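Local coordinates for type II secretion pathway related protein (PDB 3SOL), which probably serves as the pilotin of a type II secretion system, binding the outer-membrane secretin and assisting its targeting and assembly, at residues Thr17-Met22 with Tyr75-Glu80. Sequence-based numbering, arbitrary orientation.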
ATOM      1  N   THR A  17      -2.224  -0.433  -2.496  1.00 20.70           N
ATOM      2  CA  THR A  17      -3.003   0.789  -2.588  1.00 20.50           C
ATOM      3  C   THR A  17      -2.683   1.502  -3.904  1.00 19.36           C
ATOM      4  O   THR A  17      -3.580   2.006  -4.593  1.00 18.47           O
ATOM      5  CB  THR A  17      -2.734   1.699  -1.349  1.00 22.15           C
ATOM      6  OG1 THR A  17      -3.056   0.952  -0.149  1.00 24.56           O
ATOM      7  CG2 THR A  17      -3.583   2.913  -1.405  1.00 22.81           C
ATOM      8  N   ARG A  18      -1.403   1.517  -4.282  1.00 19.74           N
ATOM      9  CA  ARG A  18      -1.005   2.019  -5.615  1.00 19.51           C
ATOM     10  C   ARG A  18      -1.659   1.215  -6.753  1.00 17.98           C
ATOM     11  O   ARG A  18      -2.134   1.767  -7.757  1.00 17.33           O
ATOM     12  CB  ARG A  18       0.495   2.004  -5.755  1.00 21.09           C
ATOM     13  CG  ARG A  18       1.004   2.393  -7.108  1.00 24.54           C
ATOM     14  CD  ARG A  18       2.533   2.275  -7.083  1.00 31.27           C
ATOM     15  NE  ARG A  18       3.134   2.636  -8.353  1.00 36.28           N
ATOM     16  CZ  ARG A  18       4.437   2.553  -8.625  1.00 41.70           C
ATOM     17  NH1 ARG A  18       5.303   2.095  -7.718  1.00 43.88           N
ATOM     18  NH2 ARG A  18       4.879   2.944  -9.816  1.00 45.38           N
ATOM     19  N   TYR A  19      -1.694  -0.091  -6.590  1.00 16.96           N
ATOM     20  CA  TYR A  19      -2.353  -0.951  -7.571  1.00 16.32           C
ATOM     21  C   TYR A  19      -3.837  -0.595  -7.709  1.00 14.67           C
ATOM     22  O   TYR A  19      -4.339  -0.490  -8.813  1.00 14.36           O
ATOM     23  CB  TYR A  19      -2.163  -2.426  -7.216  1.00 16.83           C
ATOM     24  CG  TYR A  19      -2.055  -3.328  -8.433  1.00 16.46           C
ATOM     25  CD1 TYR A  19      -0.821  -3.726  -8.898  1.00 19.10           C
ATOM     26  CD2 TYR A  19      -3.183  -3.768  -9.116  1.00 18.28           C
ATOM     27  CE1 TYR A  19      -0.690  -4.547 -10.003  1.00 19.34           C
ATOM     28  CE2 TYR A  19      -3.063  -4.594 -10.257  1.00 16.77           C
ATOM     29  CZ  TYR A  19      -1.807  -4.972 -10.676  1.00 18.97           C
ATOM     30  OH  TYR A  19      -1.603  -5.785 -11.761  1.00 18.42           O
ATOM     31  N   LEU A  20      -4.523  -0.369  -6.588  1.00 14.63           N
ATOM     32  CA  LEU A  20      -5.933   0.017  -6.627  1.00 14.09           C
ATOM     33  C   LEU A  20      -6.150   1.324  -7.368  1.00 14.35           C
ATOM     34  O   LEU A  20      -7.088   1.448  -8.174  1.00 13.36           O
ATOM     35  CB  LEU A  20      -6.501   0.121  -5.204  1.00 14.43           C
ATOM     36  CG  LEU A  20      -6.797  -1.200  -4.515  1.00 15.11           C
ATOM     37  CD1 LEU A  20      -7.389  -0.925  -3.131  1.00 16.01           C
ATOM     38  CD2 LEU A  20      -7.760  -2.067  -5.387  1.00 14.10           C
ATOM     39  N   LYS A  21      -5.286   2.297  -7.105  1.00 14.44           N
ATOM     40  CA  LYS A  21      -5.396   3.601  -7.727  1.00 16.22           C
ATOM     41  C   LYS A  21      -5.104   3.567  -9.225  1.00 17.01           C
ATOM     42  O   LYS A  21      -5.792   4.194 -10.006  1.00 18.19           O
ATOM     43  CB  LYS A  21      -4.446   4.584  -7.047  1.00 17.06           C
ATOM     44  CG  LYS A  21      -4.917   5.026  -5.694  1.00 19.93           C
ATOM     45  CD  LYS A  21      -3.791   5.712  -4.901  1.00 25.03           C
ATOM     46  CE  LYS A  21      -3.287   6.961  -5.540  1.00 29.34           C
ATOM     47  NZ  LYS A  21      -2.160   7.518  -4.727  1.00 32.76           N
ATOM     48  N   MET A  22      -4.070   2.833  -9.607  1.00 16.98           N
ATOM     49  CA  MET A  22      -3.586   2.828 -10.978  1.00 18.01           C
ATOM     50  C   MET A  22      -4.421   1.887 -11.870  1.00 16.11           C
ATOM     51  O   MET A  22      -4.699   2.212 -13.021  1.00 15.84           O
ATOM     52  CB  MET A  22      -2.103   2.402 -11.013  1.00 19.11           C
ATOM     53  CG  MET A  22      -1.139   3.431 -10.425  1.00 24.75           C
ATOM     54  SD  MET A  22      -0.713   4.787 -11.565  1.00 34.11           S
ATOM     55  CE  MET A  22      -0.469   3.907 -13.041  1.00 28.42           C
ATOM     56  N   TYR A  75      -8.792  -8.349 -12.823  1.00 12.38           N
ATOM     57  CA  TYR A  75     -10.014  -8.016 -12.093  1.00 11.56           C
ATOM     58  C   TYR A  75     -10.025  -8.723 -10.726  1.00 12.07           C
ATOM     59  O   TYR A  75     -10.570  -8.179  -9.762  1.00 11.99           O
ATOM     60  CB  TYR A  75     -11.292  -8.307 -12.899  1.00 11.80           C
ATOM     61  CG  TYR A  75     -11.796  -9.727 -12.813  1.00 10.90           C
ATOM     62  CD1 TYR A  75     -12.774 -10.087 -11.864  1.00 11.27           C
ATOM     63  CD2 TYR A  75     -11.326 -10.705 -13.663  1.00 12.15           C
ATOM     64  CE1 TYR A  75     -13.243 -11.398 -11.755  1.00 13.54           C
ATOM     65  CE2 TYR A  75     -11.797 -12.044 -13.563  1.00 13.40           C
ATOM     66  CZ  TYR A  75     -12.753 -12.367 -12.592  1.00 11.62           C
ATOM     67  OH  TYR A  75     -13.215 -13.653 -12.511  1.00 11.65           O
ATOM     68  N   ILE A  76      -9.417  -9.911 -10.633  1.00 12.50           N
ATOM     69  CA  ILE A  76      -9.355 -10.630  -9.350  1.00 13.05           C
ATOM     70  C   ILE A  76      -8.395  -9.940  -8.398  1.00 13.41           C
ATOM     71  O   ILE A  76      -8.667  -9.828  -7.189  1.00 12.93           O
ATOM     72  CB  ILE A  76      -8.986 -12.123  -9.565  1.00 14.69           C
ATOM     73  CG1 ILE A  76     -10.185 -12.813 -10.201  1.00 14.79           C
ATOM     74  CG2 ILE A  76      -8.625 -12.843  -8.225  1.00 14.50           C
ATOM     75  CD1 ILE A  76      -9.944 -14.240 -10.686  1.00 15.75           C
ATOM     76  N   LYS A  77      -7.280  -9.435  -8.940  1.00 14.07           N
ATOM     77  CA  LYS A  77      -6.351  -8.613  -8.138  1.00 14.14           C
ATOM     78  C   LYS A  77      -7.102  -7.451  -7.509  1.00 13.17           C
ATOM     79  O   LYS A  77      -6.972  -7.199  -6.297  1.00 12.51           O
ATOM     80  CB  LYS A  77      -5.207  -8.055  -8.985  1.00 14.29           C
ATOM     81  CG  LYS A  77      -4.273  -9.108  -9.560  1.00 16.61           C
ATOM     82  CD  LYS A  77      -3.156  -8.471 -10.369  1.00 15.22           C
ATOM     83  CE  LYS A  77      -2.276  -9.505 -11.029  1.00 17.01           C
ATOM     84  NZ  LYS A  77      -1.303  -8.887 -12.000  1.00 16.10           N
ATOM     85  N   CYS A  78      -7.870  -6.743  -8.340  1.00 12.64           N
ATOM     86  CA  CYS A  78      -8.680  -5.610  -7.866  1.00 13.13           C
ATOM     87  C   CYS A  78      -9.644  -6.036  -6.759  1.00 13.73           C
ATOM     88  O   CYS A  78      -9.742  -5.375  -5.716  1.00 13.30           O
ATOM     89  CB  CYS A  78      -9.449  -4.981  -9.010  1.00 12.97           C
ATOM     90  SG  CYS A  78      -8.409  -4.185 -10.264  1.00 14.49           S
ATOM     91  N   ARG A  79     -10.332  -7.156  -6.972  1.00 14.12           N
ATOM     92  CA  ARG A  79     -11.319  -7.611  -5.980  1.00 14.27           C
ATOM     93  C   ARG A  79     -10.662  -8.028  -4.661  1.00 15.83           C
ATOM     94  O   ARG A  79     -11.188  -7.746  -3.591  1.00 15.93           O
ATOM     95  CB  ARG A  79     -12.181  -8.740  -6.558  1.00 15.20           C
ATOM     96  CG  ARG A  79     -13.114  -8.204  -7.617  1.00 14.33           C
ATOM     97  CD  ARG A  79     -14.016  -9.219  -8.242  1.00 17.98           C
ATOM     98  NE  ARG A  79     -14.943  -8.472  -9.095  1.00 17.02           N
ATOM     99  CZ  ARG A  79     -16.124  -7.985  -8.729  1.00 16.45           C
ATOM    100  NH1 ARG A  79     -16.642  -8.219  -7.525  1.00 15.84           N
ATOM    101  NH2 ARG A  79     -16.808  -7.268  -9.611  1.00 17.17           N
ATOM    102  N   GLU A  80      -9.513  -8.703  -4.743  1.00 16.34           N
ATOM    103  CA  GLU A  80      -8.778  -9.107  -3.546  1.00 17.58           C
ATOM    104  C   GLU A  80      -8.282  -7.895  -2.761  1.00 17.22           C
ATOM    105  O   GLU A  80      -8.457  -7.829  -1.531  1.00 18.26           O
ATOM    106  CB  GLU A  80      -7.608 -10.039  -3.920  1.00 18.26           C
ATOM    107  CG  GLU A  80      -8.057 -11.407  -4.424  1.00 20.34           C
ATOM    108  CD  GLU A  80      -8.537 -12.344  -3.317  1.00 25.42           C
ATOM    109  OE1 GLU A  80      -8.681 -11.928  -2.141  1.00 26.13           O
ATOM    110  OE2 GLU A  80      -8.791 -13.523  -3.629  1.00 29.23           O
TER
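The Y19 and K77 side chains leave helices 5-23 and 74-84 toward each other and make the one hydrogen bond of the contact, K77 NZ donating to Y19 OH at 3.1 Å. K77 crosses Y19 obliquely at the phenol end, its CD 3.4 Å from Y19 OH and close to Y19 CZ. K77 CG stands anti to the carbonyl carbon (chi1 -65°), and the chain beyond is fully extended, which carries the ammonium group out to the hydroxyl. Both polar ends also meet E74, whose carboxylate forms a salt bridge with K77 and a hydrogen bond with Y19; the backbone oxygens of L67 and D70 take further hydrogen bonds from K77 NZ, so this buried charge is well satisfied. In this all-helical pilotin fold the C78–C24 disulfide ties helix 74-84 covalently to the chain just beyond helix 5-23. A phenylalanine in place of Y19 would probably leave K77 and E74 without the hydroxyl they share. One residue along from Y19, L20 reaches C78, its CD2 methyl in van der Waals contact with the backbone oxygen C78 O at 3.9 Å, the closest approach of that side chain to segment 75-80, while F81 and N82, further along the same helix, also touch the leucine. The backbones come nearest at this level, with L20 CA and C78 CA 6.4 Å apart.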